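Local coordinates for protein beta-N-acetylhexosaminidase (PDB 3RCN) that probably hydrolyses terminal non-reducing N-acetyl-D-hexosamine residues from N-acetyl-beta-D-hexosaminides, as a member of glycosyl hydrolase family 20, at residues 8-16 with 479-487; 195-203 with 213-221. All coordinates share one frame; numbering follows the deposited sequence.

Contact 1 (8-16 with 479-487)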
ATOM      1  N   HIS A   8     -16.825 -25.208  10.748  1.00 55.13           N
ATOM      2  CA  HIS A   8     -15.876 -24.509   9.895  1.00 48.78           C
ATOM      3  C   HIS A   8     -15.830 -23.075  10.368  1.00 44.25           C
ATOM      4  O   HIS A   8     -16.773 -22.592  10.990  1.00 44.22           O
ATOM      5  CB  HIS A   8     -16.322 -24.527   8.438  1.00 50.62           C
ATOM      6  CG  HIS A   8     -17.390 -23.528   8.133  1.00 50.45           C
ATOM      7  ND1 HIS A   8     -18.702 -23.881   7.925  1.00 47.10           N
ATOM      8  CD2 HIS A   8     -17.342 -22.176   8.034  1.00 46.02           C
ATOM      9  CE1 HIS A   8     -19.419 -22.794   7.694  1.00 48.93           C
ATOM     10  NE2 HIS A   8     -18.616 -21.746   7.763  1.00 45.09           N
ATOM     11  N   GLN A   9     -14.691 -22.429  10.165  1.00 46.07           N
ATOM     12  CA  GLN A   9     -14.546 -20.993  10.400  1.00 48.51           C
ATOM     13  C   GLN A   9     -14.597 -20.003   9.225  1.00 55.42           C
ATOM     14  O   GLN A   9     -14.233 -18.841   9.384  1.00 56.77           O
ATOM     15  CB  GLN A   9     -13.493 -20.698  11.453  1.00 45.43           C
ATOM     16  CG  GLN A   9     -13.905 -21.369  12.755  1.00 43.76           C
ATOM     17  CD  GLN A   9     -12.936 -21.148  13.880  1.00 45.42           C
ATOM     18  OE1 GLN A   9     -11.723 -21.356  13.737  1.00 45.78           O
ATOM     19  NE2 GLN A   9     -13.463 -20.725  15.020  1.00 45.16           N
ATOM     20  N   LEU A  10     -14.922 -20.510   8.035  1.00 53.53           N
ATOM     21  CA  LEU A  10     -15.036 -19.708   6.806  1.00 39.71           C
ATOM     22  C   LEU A  10     -15.969 -18.498   6.867  1.00 39.21           C
ATOM     23  O   LEU A  10     -17.107 -18.603   7.327  1.00 40.99           O
ATOM     24  CB  LEU A  10     -15.518 -20.604   5.672  1.00 30.65           C
ATOM     25  CG  LEU A  10     -14.726 -21.895   5.508  1.00 31.34           C
ATOM     26  CD1 LEU A  10     -15.471 -22.810   4.596  1.00 28.82           C
ATOM     27  CD2 LEU A  10     -13.339 -21.590   4.956  1.00 27.57           C
ATOM     28  N   ILE A  11     -15.493 -17.353   6.388  1.00 39.47           N
ATOM     29  CA  ILE A  11     -16.386 -16.236   6.109  1.00 37.03           C
ATOM     30  C   ILE A  11     -16.086 -15.711   4.710  1.00 40.61           C
ATOM     31  O   ILE A  11     -14.923 -15.498   4.368  1.00 41.85           O
ATOM     32  CB  ILE A  11     -16.119 -15.084   7.099  1.00 34.09           C
ATOM     33  CG1 ILE A  11     -16.606 -15.440   8.500  1.00 35.40           C
ATOM     34  CG2 ILE A  11     -16.762 -13.802   6.642  1.00 34.86           C
ATOM     35  CD1 ILE A  11     -16.210 -14.426   9.536  1.00 30.07           C
ATOM     36  N   PRO A  12     -17.135 -15.423   3.920  1.00 38.80           N
ATOM     37  CA  PRO A  12     -18.562 -15.715   4.161  1.00 36.96           C
ATOM     38  C   PRO A  12     -18.821 -17.219   4.291  1.00 37.34           C
ATOM     39  O   PRO A  12     -18.185 -18.003   3.603  1.00 38.92           O
ATOM     40  CB  PRO A  12     -19.249 -15.230   2.873  1.00 29.94           C
ATOM     41  CG  PRO A  12     -18.221 -14.415   2.140  1.00 32.64           C
ATOM     42  CD  PRO A  12     -16.890 -14.933   2.553  1.00 37.62           C
ATOM     43  N   ALA A  13     -19.760 -17.614   5.142  1.00 40.77           N
ATOM     44  CA  ALA A  13     -20.122 -19.025   5.281  1.00 41.87           C
ATOM     45  C   ALA A  13     -20.686 -19.570   3.976  1.00 44.67           C
ATOM     46  O   ALA A  13     -21.580 -18.968   3.396  1.00 47.61           O
ATOM     47  CB  ALA A  13     -21.145 -19.194   6.395  1.00 42.58           C
ATOM     48  N   PRO A  14     -20.178 -20.727   3.519  1.00 43.32           N
ATOM     49  CA  PRO A  14     -20.644 -21.379   2.285  1.00 41.09           C
ATOM     50  C   PRO A  14     -22.057 -21.920   2.464  1.00 45.13           C
ATOM     51  O   PRO A  14     -22.532 -22.031   3.590  1.00 50.28           O
ATOM     52  CB  PRO A  14     -19.671 -22.552   2.106  1.00 43.08           C
ATOM     53  CG  PRO A  14     -18.629 -22.395   3.165  1.00 41.95           C
ATOM     54  CD  PRO A  14     -19.216 -21.565   4.247  1.00 40.56           C
ATOM     55  N   TRP A  15     -22.730 -22.252   1.371  1.00 51.00           N
ATOM     56  CA  TRP A  15     -24.107 -22.716   1.481  1.00 50.07           C
ATOM     57  C   TRP A  15     -24.237 -24.109   2.095  1.00 52.50           C
ATOM     58  O   TRP A  15     -25.095 -24.319   2.952  1.00 54.73           O
ATOM     59  CB  TRP A  15     -24.847 -22.579   0.152  1.00 47.77           C
ATOM     60  CG  TRP A  15     -25.346 -21.182  -0.053  1.00 50.78           C
ATOM     61  CD1 TRP A  15     -24.590 -20.043  -0.123  1.00 51.43           C
ATOM     62  CD2 TRP A  15     -26.710 -20.766  -0.201  1.00 45.15           C
ATOM     63  NE1 TRP A  15     -25.402 -18.949  -0.311  1.00 51.79           N
ATOM     64  CE2 TRP A  15     -26.704 -19.366  -0.365  1.00 43.81           C
ATOM     65  CE3 TRP A  15     -27.931 -21.443  -0.217  1.00 48.30           C
ATOM     66  CZ2 TRP A  15     -27.872 -18.631  -0.538  1.00 42.84           C
ATOM     67  CZ3 TRP A  15     -29.095 -20.710  -0.393  1.00 41.55           C
ATOM     68  CH2 TRP A  15     -29.056 -19.319  -0.549  1.00 42.31           C
ATOM     69  N   SER A  16     -23.393 -25.050   1.677  1.00 52.49           N
ATOM     70  CA  SER A  16     -23.314 -26.351   2.359  1.00 59.62           C
ATOM     71  C   SER A  16     -21.874 -26.792   2.643  1.00 53.69           C
ATOM     72  O   SER A  16     -20.980 -26.629   1.812  1.00 47.01           O
ATOM     73  CB  SER A  16     -24.069 -27.439   1.587  1.00 66.70           C
ATOM     74  OG  SER A  16     -23.381 -27.807   0.405  1.00 69.82           O
ATOM     75  N   SER A 479     -20.225  -8.903   3.859  1.00 32.63           N
ATOM     76  CA  SER A 479     -19.906  -9.827   2.769  1.00 36.23           C
ATOM     77  C   SER A 479     -20.682 -11.130   2.930  1.00 40.94           C
ATOM     78  O   SER A 479     -21.035 -11.769   1.936  1.00 45.18           O
ATOM     79  CB  SER A 479     -18.399 -10.108   2.669  1.00 40.78           C
ATOM     80  OG  SER A 479     -17.945 -10.995   3.689  1.00 43.95           O
ATOM     81  N   GLU A 480     -20.946 -11.518   4.179  1.00 34.77           N
ATOM     82  CA  GLU A 480     -21.715 -12.732   4.454  1.00 36.53           C
ATOM     83  C   GLU A 480     -23.197 -12.526   4.134  1.00 42.81           C
ATOM     84  O   GLU A 480     -23.848 -13.376   3.521  1.00 40.04           O
ATOM     85  CB  GLU A 480     -21.537 -13.188   5.905  1.00 29.29           C
ATOM     86  CG  GLU A 480     -22.296 -14.466   6.214  1.00 36.27           C
ATOM     87  CD  GLU A 480     -21.618 -15.354   7.254  1.00 42.19           C
ATOM     88  OE1 GLU A 480     -20.447 -15.730   7.043  1.00 43.21           O
ATOM     89  OE2 GLU A 480     -22.266 -15.689   8.270  1.00 39.35           O
ATOM     90  N   VAL A 481     -23.724 -11.385   4.559  1.00 42.88           N
ATOM     91  CA  VAL A 481     -25.097 -11.028   4.249  1.00 39.17           C
ATOM     92  C   VAL A 481     -25.328 -11.082   2.736  1.00 37.17           C
ATOM     93  O   VAL A 481     -26.354 -11.574   2.289  1.00 37.49           O
ATOM     94  CB  VAL A 481     -25.459  -9.635   4.817  1.00 37.34           C
ATOM     95  CG1 VAL A 481     -26.823  -9.179   4.316  1.00 20.09           C
ATOM     96  CG2 VAL A 481     -25.403  -9.642   6.351  1.00 24.33           C
ATOM     97  N   PHE A 482     -24.360 -10.612   1.949  1.00 35.48           N
ATOM     98  CA  PHE A 482     -24.489 -10.608   0.486  1.00 28.91           C
ATOM     99  C   PHE A 482     -24.290 -11.972  -0.169  1.00 32.72           C
ATOM    100  O   PHE A 482     -24.921 -12.270  -1.181  1.00 38.26           O
ATOM    101  CB  PHE A 482     -23.500  -9.635  -0.163  1.00 23.96           C
ATOM    102  CG  PHE A 482     -23.721  -8.200   0.211  1.00 28.00           C
ATOM    103  CD1 PHE A 482     -24.727  -7.846   1.091  1.00 24.53           C
ATOM    104  CD2 PHE A 482     -22.912  -7.203  -0.322  1.00 31.21           C
ATOM    105  CE1 PHE A 482     -24.929  -6.516   1.434  1.00 30.42           C
ATOM    106  CE2 PHE A 482     -23.100  -5.877   0.018  1.00 33.53           C
ATOM    107  CZ  PHE A 482     -24.114  -5.530   0.898  1.00 32.07           C
ATOM    108  N   TRP A 483     -23.307 -12.725   0.312  1.00 31.92           N
ATOM    109  CA  TRP A 483     -23.023 -14.058  -0.215  1.00 32.61           C
ATOM    110  C   TRP A 483     -23.861 -15.239   0.306  1.00 34.02           C
ATOM    111  O   TRP A 483     -24.428 -16.006  -0.478  1.00 32.74           O
ATOM    112  CB  TRP A 483     -21.526 -14.385  -0.050  1.00 27.06           C
ATOM    113  CG  TRP A 483     -21.181 -15.692  -0.649  1.00 27.77           C
ATOM    114  CD1 TRP A 483     -21.334 -16.920  -0.077  1.00 28.00           C
ATOM    115  CD2 TRP A 483     -20.679 -15.920  -1.966  1.00 32.10           C
ATOM    116  NE1 TRP A 483     -20.928 -17.901  -0.950  1.00 30.56           N
ATOM    117  CE2 TRP A 483     -20.524 -17.312  -2.119  1.00 33.80           C
ATOM    118  CE3 TRP A 483     -20.345 -15.082  -3.031  1.00 33.71           C
ATOM    119  CZ2 TRP A 483     -20.049 -17.885  -3.291  1.00 38.17           C
ATOM    120  CZ3 TRP A 483     -19.874 -15.650  -4.196  1.00 36.80           C
ATOM    121  CH2 TRP A 483     -19.729 -17.040  -4.319  1.00 39.82           C
ATOM    122  N   SER A 484     -23.967 -15.357   1.627  1.00 30.87           N
ATOM    123  CA  SER A 484     -24.388 -16.620   2.225  1.00 36.11           C
ATOM    124  C   SER A 484     -25.894 -16.830   2.221  1.00 38.08           C
ATOM    125  O   SER A 484     -26.647 -16.016   1.716  1.00 45.77           O
ATOM    126  CB  SER A 484     -23.882 -16.756   3.669  1.00 39.52           C
ATOM    127  OG  SER A 484     -22.497 -16.504   3.763  1.00 42.19           O
ATOM    128  N   ASN A 485     -26.300 -17.944   2.818  1.00 39.55           N
ATOM    129  CA  ASN A 485     -27.688 -18.321   3.006  1.00 36.91           C
ATOM    130  C   ASN A 485     -28.277 -17.646   4.255  1.00 43.48           C
ATOM    131  O   ASN A 485     -27.774 -17.821   5.371  1.00 45.07           O
ATOM    132  CB  ASN A 485     -27.767 -19.855   3.103  1.00 41.48           C
ATOM    133  CG  ASN A 485     -29.182 -20.378   3.316  1.00 52.88           C
ATOM    134  OD1 ASN A 485     -30.160 -19.632   3.264  1.00 62.62           O
ATOM    135  ND2 ASN A 485     -29.293 -21.680   3.543  1.00 51.22           N
ATOM    136  N   PRO A 486     -29.359 -16.870   4.069  1.00 51.16           N
ATOM    137  CA  PRO A 486     -30.002 -16.117   5.154  1.00 51.68           C
ATOM    138  C   PRO A 486     -30.628 -16.999   6.234  1.00 59.54           C
ATOM    139  O   PRO A 486     -30.891 -16.510   7.330  1.00 63.10           O
ATOM    140  CB  PRO A 486     -31.086 -15.316   4.426  1.00 45.83           C
ATOM    141  CG  PRO A 486     -31.347 -16.076   3.181  1.00 44.27           C
ATOM    142  CD  PRO A 486     -30.048 -16.674   2.779  1.00 48.14           C
ATOM    143  N   ALA A 487     -30.855 -18.271   5.929  1.00 64.92           N
ATOM    144  CA  ALA A 487     -31.484 -19.198   6.864  1.00 72.70           C
ATOM    145  C   ALA A 487     -30.589 -19.507   8.058  1.00 78.97           C
ATOM    146  O   ALA A 487     -31.057 -19.601   9.196  1.00 77.81           O
ATOM    147  CB  ALA A 487     -31.840 -20.484   6.152  1.00 73.83           C
TER
HETATM  148  O   HOH W   1     -24.831 -20.083   5.103  1.00 60.06           O

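Contact 2 (195-203 with 213-221). With SO4 (sulfate ion), chain B.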
ATOM      1  N   THR A 195      -5.951  21.598 -11.995  1.00 39.17           N
ATOM      2  CA  THR A 195      -6.644  22.486 -11.075  1.00 39.03           C
ATOM      3  C   THR A 195      -7.525  21.653 -10.148  1.00 37.32           C
ATOM      4  O   THR A 195      -7.430  21.773  -8.937  1.00 43.28           O
ATOM      5  CB  THR A 195      -7.419  23.614 -11.816  1.00 30.70           C
ATOM      6  OG1 THR A 195      -6.475  24.485 -12.455  1.00 43.60           O
ATOM      7  CG2 THR A 195      -8.261  24.436 -10.850  1.00 17.76           C
ATOM      8  N   GLY A 196      -8.450  20.892 -10.730  1.00 32.86           N
ATOM      9  CA  GLY A 196      -9.396  20.087  -9.973  1.00 31.75           C
ATOM     10  C   GLY A 196      -8.876  18.966  -9.080  1.00 32.94           C
ATOM     11  O   GLY A 196      -9.612  18.479  -8.216  1.00 28.55           O
ATOM     12  N   ALA A 197      -7.621  18.561  -9.247  1.00 33.36           N
ATOM     13  CA  ALA A 197      -7.106  17.414  -8.488  1.00 30.70           C
ATOM     14  C   ALA A 197      -6.557  17.746  -7.105  1.00 35.89           C
ATOM     15  O   ALA A 197      -6.045  16.852  -6.418  1.00 38.76           O
ATOM     16  CB  ALA A 197      -6.071  16.651  -9.289  1.00 29.15           C
ATOM     17  N   TRP A 198      -6.632  19.017  -6.704  1.00 34.92           N
ATOM     18  CA  TRP A 198      -6.150  19.418  -5.376  1.00 34.73           C
ATOM     19  C   TRP A 198      -6.930  20.579  -4.779  1.00 31.89           C
ATOM     20  O   TRP A 198      -7.474  21.404  -5.501  1.00 34.18           O
ATOM     21  CB  TRP A 198      -4.647  19.754  -5.403  1.00 24.94           C
ATOM     22  CG  TRP A 198      -4.301  21.016  -6.150  1.00 31.68           C
ATOM     23  CD1 TRP A 198      -4.156  21.150  -7.502  1.00 32.14           C
ATOM     24  CD2 TRP A 198      -4.043  22.319  -5.589  1.00 32.45           C
ATOM     25  NE1 TRP A 198      -3.829  22.449  -7.818  1.00 26.96           N
ATOM     26  CE2 TRP A 198      -3.753  23.185  -6.668  1.00 32.58           C
ATOM     27  CE3 TRP A 198      -4.036  22.832  -4.289  1.00 33.74           C
ATOM     28  CZ2 TRP A 198      -3.452  24.551  -6.481  1.00 27.36           C
ATOM     29  CZ3 TRP A 198      -3.735  24.185  -4.106  1.00 35.54           C
ATOM     30  CH2 TRP A 198      -3.450  25.026  -5.202  1.00 25.92           C
ATOM     31  N   ARG A 199      -6.970  20.634  -3.453  1.00 26.32           N
ATOM     32  CA  ARG A 199      -7.592  21.735  -2.733  1.00 28.19           C
ATOM     33  C   ARG A 199      -6.600  22.314  -1.716  1.00 34.51           C
ATOM     34  O   ARG A 199      -5.672  21.630  -1.302  1.00 36.28           O
ATOM     35  CB  ARG A 199      -8.851  21.254  -2.004  1.00 19.30           C
ATOM     36  CG  ARG A 199      -8.593  20.192  -0.952  1.00 20.03           C
ATOM     37  CD  ARG A 199      -9.890  19.722  -0.328  1.00 24.96           C
ATOM     38  NE  ARG A 199      -9.692  18.626   0.618  1.00 23.94           N
ATOM     39  CZ  ARG A 199      -9.829  17.336   0.312  1.00 32.14           C
ATOM     40  NH1 ARG A 199     -10.159  16.963  -0.929  1.00 25.45           N
ATOM     41  NH2 ARG A 199      -9.631  16.412   1.249  1.00 30.41           N
ATOM     42  N   ARG A 200      -6.824  23.565  -1.320  1.00 31.64           N
ATOM     43  CA  ARG A 200      -5.987  24.304  -0.375  1.00 36.40           C
ATOM     44  C   ARG A 200      -5.935  23.665   1.012  1.00 46.84           C
ATOM     45  O   ARG A 200      -4.865  23.535   1.616  1.00 43.71           O
ATOM     46  CB  ARG A 200      -6.549  25.709  -0.214  1.00 44.08           C
ATOM     47  CG  ARG A 200      -5.534  26.796  -0.333  1.00 57.41           C
ATOM     48  CD  ARG A 200      -5.759  27.589  -1.602  1.00 71.54           C
ATOM     49  NE  ARG A 200      -4.496  28.070  -2.154  1.00 80.69           N
ATOM     50  CZ  ARG A 200      -4.353  28.539  -3.387  1.00 79.94           C
ATOM     51  NH1 ARG A 200      -5.401  28.587  -4.199  1.00 76.94           N
ATOM     52  NH2 ARG A 200      -3.162  28.954  -3.806  1.00 80.62           N
ATOM     53  N   GLU A 201      -7.100  23.294   1.531  1.00 47.40           N
ATOM     54  CA  GLU A 201      -7.180  22.666   2.843  1.00 37.20           C
ATOM     55  C   GLU A 201      -8.439  21.815   2.970  1.00 40.11           C
ATOM     56  O   GLU A 201      -9.111  21.535   1.977  1.00 42.39           O
ATOM     57  CB  GLU A 201      -7.100  23.705   3.958  1.00 31.37           C
ATOM     58  CG  GLU A 201      -7.913  24.959   3.724  1.00 34.23           C
ATOM     59  CD  GLU A 201      -7.985  25.845   4.963  1.00 47.52           C
ATOM     60  OE1 GLU A 201      -7.242  25.591   5.942  1.00 46.61           O
ATOM     61  OE2 GLU A 201      -8.793  26.798   4.958  1.00 53.27           O
ATOM     62  N   SER A 202      -8.732  21.386   4.191  1.00 35.73           N
ATOM     63  CA  SER A 202      -9.845  20.489   4.447  1.00 35.24           C
ATOM     64  C   SER A 202     -10.510  20.825   5.769  1.00 40.43           C
ATOM     65  O   SER A 202      -9.836  21.164   6.740  1.00 43.13           O
ATOM     66  CB  SER A 202      -9.355  19.039   4.522  1.00 35.17           C
ATOM     67  OG  SER A 202      -8.682  18.645   3.343  1.00 36.98           O
ATOM     68  N   SER A 203     -11.832  20.712   5.810  1.00 39.17           N
ATOM     69  CA  SER A 203     -12.543  20.766   7.074  1.00 34.07           C
ATOM     70  C   SER A 203     -11.982  19.724   8.004  1.00 33.26           C
ATOM     71  O   SER A 203     -11.728  18.586   7.611  1.00 36.89           O
ATOM     72  CB  SER A 203     -14.037  20.494   6.891  1.00 34.92           C
ATOM     73  OG  SER A 203     -14.649  21.504   6.118  1.00 41.04           O
ATOM     74  N   ASP A 213      -7.757  22.417   8.520  1.00 41.14           N
ATOM     75  CA  ASP A 213      -6.462  21.828   8.873  1.00 39.67           C
ATOM     76  C   ASP A 213      -5.226  22.489   8.235  1.00 38.64           C
ATOM     77  O   ASP A 213      -4.111  22.046   8.473  1.00 42.62           O
ATOM     78  CB  ASP A 213      -6.456  20.328   8.565  1.00 34.25           C
ATOM     79  CG  ASP A 213      -6.552  20.040   7.074  1.00 42.86           C
ATOM     80  OD1 ASP A 213      -6.465  20.991   6.264  1.00 50.64           O
ATOM     81  OD2 ASP A 213      -6.715  18.860   6.709  1.00 41.56           O
ATOM     82  N   GLY A 214      -5.417  23.507   7.399  1.00 38.45           N
ATOM     83  CA  GLY A 214      -4.292  24.202   6.790  1.00 26.08           C
ATOM     84  C   GLY A 214      -3.438  23.357   5.851  1.00 33.11           C
ATOM     85  O   GLY A 214      -2.391  23.803   5.386  1.00 39.93           O
ATOM     86  N   ARG A 215      -3.876  22.133   5.566  1.00 31.98           N
ATOM     87  CA  ARG A 215      -3.057  21.171   4.828  1.00 32.06           C
ATOM     88  C   ARG A 215      -3.612  20.887   3.428  1.00 34.36           C
ATOM     89  O   ARG A 215      -4.692  20.317   3.284  1.00 28.34           O
ATOM     90  CB  ARG A 215      -2.963  19.860   5.624  1.00 30.27           C
ATOM     91  CG  ARG A 215      -2.024  18.789   5.052  1.00 34.16           C
ATOM     92  CD  ARG A 215      -2.311  17.430   5.695  1.00 37.93           C
ATOM     93  NE  ARG A 215      -1.441  16.362   5.205  1.00 51.48           N
ATOM     94  CZ  ARG A 215      -0.374  15.898   5.862  1.00 63.85           C
ATOM     95  NH1 ARG A 215      -0.039  16.416   7.044  1.00 56.47           N
ATOM     96  NH2 ARG A 215       0.361  14.914   5.341  1.00 64.00           N
ATOM     97  N   PRO A 216      -2.865  21.278   2.391  1.00 32.67           N
ATOM     98  CA  PRO A 216      -3.236  20.935   1.022  1.00 31.93           C
ATOM     99  C   PRO A 216      -3.511  19.437   0.905  1.00 36.11           C
ATOM    100  O   PRO A 216      -2.885  18.644   1.615  1.00 29.71           O
ATOM    101  CB  PRO A 216      -1.981  21.305   0.230  1.00 31.69           C
ATOM    102  CG  PRO A 216      -1.423  22.452   0.965  1.00 31.61           C
ATOM    103  CD  PRO A 216      -1.675  22.146   2.432  1.00 32.95           C
ATOM    104  N   HIS A 217      -4.466  19.058   0.055  1.00 30.91           N
ATOM    105  CA  HIS A 217      -4.685  17.645  -0.240  1.00 23.45           C
ATOM    106  C   HIS A 217      -5.044  17.395  -1.696  1.00 29.20           C
ATOM    107  O   HIS A 217      -5.816  18.150  -2.294  1.00 36.07           O
ATOM    108  CB  HIS A 217      -5.751  17.019   0.665  1.00 18.08           C
ATOM    109  CG  HIS A 217      -6.050  15.599   0.299  1.00 31.99           C
ATOM    110  ND1 HIS A 217      -5.284  14.541   0.738  1.00 34.47           N
ATOM    111  CD2 HIS A 217      -6.975  15.072  -0.542  1.00 33.51           C
ATOM    112  CE1 HIS A 217      -5.754  13.417   0.224  1.00 39.79           C
ATOM    113  NE2 HIS A 217      -6.779  13.712  -0.558  1.00 40.79           N
ATOM    114  N   GLY A 218      -4.500  16.324  -2.264  1.00 26.86           N
ATOM    115  CA  GLY A 218      -4.821  15.979  -3.633  1.00 27.26           C
ATOM    116  C   GLY A 218      -4.065  14.811  -4.233  1.00 35.16           C
ATOM    117  O   GLY A 218      -3.339  14.087  -3.553  1.00 36.42           O
ATOM    118  N   GLY A 219      -4.319  14.591  -5.517  1.00 38.64           N
ATOM    119  CA  GLY A 219      -3.667  13.561  -6.305  1.00 33.35           C
ATOM    120  C   GLY A 219      -4.673  13.124  -7.362  1.00 33.16           C
ATOM    121  O   GLY A 219      -5.824  13.560  -7.346  1.00 35.90           O
ATOM    122  N   PHE A 220      -4.258  12.264  -8.277  1.00 30.34           N
ATOM    123  CA  PHE A 220      -5.190  11.731  -9.256  1.00 36.04           C
ATOM    124  C   PHE A 220      -4.676  10.465  -9.909  1.00 32.92           C
ATOM    125  O   PHE A 220      -3.485  10.174  -9.872  1.00 29.21           O
ATOM    126  CB  PHE A 220      -5.533  12.776 -10.316  1.00 34.19           C
ATOM    127  CG  PHE A 220      -4.383  13.155 -11.181  1.00 30.57           C
ATOM    128  CD1 PHE A 220      -4.065  12.402 -12.290  1.00 27.38           C
ATOM    129  CD2 PHE A 220      -3.630  14.285 -10.897  1.00 32.23           C
ATOM    130  CE1 PHE A 220      -2.999  12.753 -13.093  1.00 30.60           C
ATOM    131  CE2 PHE A 220      -2.571  14.646 -11.694  1.00 29.49           C
ATOM    132  CZ  PHE A 220      -2.252  13.882 -12.797  1.00 28.17           C
ATOM    133  N   TYR A 221      -5.575   9.714 -10.520  1.00 21.36           N
ATOM    134  CA  TYR A 221      -5.150   8.572 -11.299  1.00 23.89           C
ATOM    135  C   TYR A 221      -4.967   8.973 -12.753  1.00 24.99           C
ATOM    136  O   TYR A 221      -5.740   9.754 -13.281  1.00 31.84           O
ATOM    137  CB  TYR A 221      -6.160   7.451 -11.152  1.00 30.89           C
ATOM    138  CG  TYR A 221      -6.548   7.237  -9.706  1.00 29.29           C
ATOM    139  CD1 TYR A 221      -5.668   6.638  -8.808  1.00 26.31           C
ATOM    140  CD2 TYR A 221      -7.783   7.645  -9.233  1.00 27.94           C
ATOM    141  CE1 TYR A 221      -6.025   6.442  -7.477  1.00 28.09           C
ATOM    142  CE2 TYR A 221      -8.148   7.458  -7.910  1.00 30.86           C
ATOM    143  CZ  TYR A 221      -7.268   6.857  -7.037  1.00 33.74           C
ATOM    144  OH  TYR A 221      -7.636   6.676  -5.721  1.00 36.88           O
TER
HETATM  145  S   SO4 B 551      -1.131  12.970   2.326  1.00 55.80           S
HETATM  146  O1  SO4 B 551      -1.499  14.184   1.597  1.00 55.59           O
HETATM  147  O2  SO4 B 551       0.291  12.707   2.143  1.00 48.05           O
HETATM  148  O3  SO4 B 551      -1.415  13.180   3.742  1.00 60.57           O
HETATM  149  O4  SO4 B 551      -1.906  11.831   1.843  1.00 59.21           O
HETATM  150  O   HOH W   2      -6.096  18.422   4.089  1.00 37.00           O

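Contact 1 (8-16 with 479-487)
Ile11 brings CG1 and CG2 to the carboxylate end of Glu480, the two side chains crossing at about a right angle. A cis peptide bond then leads into Pro12, whose compact ring lies against the last turns of helix 474-483: CB packs 3.8 Å from Trp483 CB, while CG touches Ser479 OG, which is itself bonded to Ser476 O. Ala13 is gripped at both ends of its backbone. Its N donates to Glu480 OE1 at 2.8 Å, meeting the oxygen from above the carboxylate plane, and its O accepts from Ser484 OG at 2.7 Å on a lone pair in the carbonyl plane. The small methyl of Ala13 lets the chain come this near, with CB 3.6 Å from Glu480 OE1. Glu480 can reach because CG stands anti to the backbone N (chi1 -179°) and the chain bends at chi2; Arg497 and Tyr432 hold its other oxygen, OE2. Trp15 closes the contact beyond the helix end. Its NE1 gives a nearly straight bond (177°) to Trp483 O, 3.1 Å away and in the indole plane, so a carbonyl of the last helical turn is satisfied by a side chain. Asn485 lies across the indole, its CB 3.5 Å above the centre of the six-membered ring in a CH-pi contact and its amide plane nearly parallel to the ring. Helix 491-508 packs against Ile11, Ala13 and Glu480, and Asp134 at the end of strand 125-134 binds both Trp15 N and Trp483 NE1, tying the chain ahead of strand 16-26 to the end of helix 474-483.

Contact 2 (195-203 with 213-221)
Arg199 and His217 form the hydrogen-bonded pair of a short antiparallel hairpin, Arg199 N giving to His217 O at 3.0 Å and His217 N to Arg199 O at 3.1 Å. Their side chains run side by side on the same sheet face, with His217 CD2 3.5 Å from Arg199 NH2 and over one face of the guanidinium; the two planes are 38° apart. In the guanidinium plane, NE and NH2 both grip Ser202 OG, while NH2 also gives to Arg149 O and NH1 to Gln180 O. Were Arg199 cut back to an alanine, the Ser202 hydroxyl and the two carbonyls would probably lose this donor, and a gap would open beside the imidazole. Next along, Trp198 and Gly218 are so close that a side chain on Gly218 would strike Ala197 O and Trp198 CB, and Gly219 N donates to Ala197 O at 3.0 Å. Toward the connecting loop the pairing is looser. Asp213 OD1 accepts from Ser202 N and Arg215 N from opposite faces of its carboxylate, the latter making an Asx turn, whereas the bond from Gly214 N to Glu201 OE1 is weak. Gly214 here is exposed and has a positive phi (64°), which a residue without CB accepts easily. A water links Ser202 OG, Asp213 OD2 and Arg215 O. The extended Arg215 chain carries its guanidinium to a sulfate, probably from the crystallisation liquor: NH2 hydrogen-bonds its O3 at 3.0 Å, and NH1 makes a salt bridge to Asp462 of the second subunit. The hairpin lies between helices 191-194 and 223-235; backbone bonds join Gly196 to Trp182 of strand 181-182 and Tyr221 to Arg183 just after it, and Pro521 and Trp522 of the second subunit pack on Trp198 and Phe220.

In the fold
Contact 1 is the more buried of the two and joins segments more than 460 residues apart in sequence: the segment ahead of the first strand of domain 2 and a late helix of the catalytic domain, consistent with packing between the domain-2 and catalytic regions. Contact 2 is local, a hairpin within the catalytic domain, and only partly buried, with the second subunit covering some of its residues. It is nested in the long loop closed by contact 1, their centres 40 Å apart on opposite sides of the chain's centre. Side chains bonding to backbone, with one indole and Pro12, dominate 8-16 with 479-487; in 195-203 with 213-221, backbone pairing, glycines and charged groups do so.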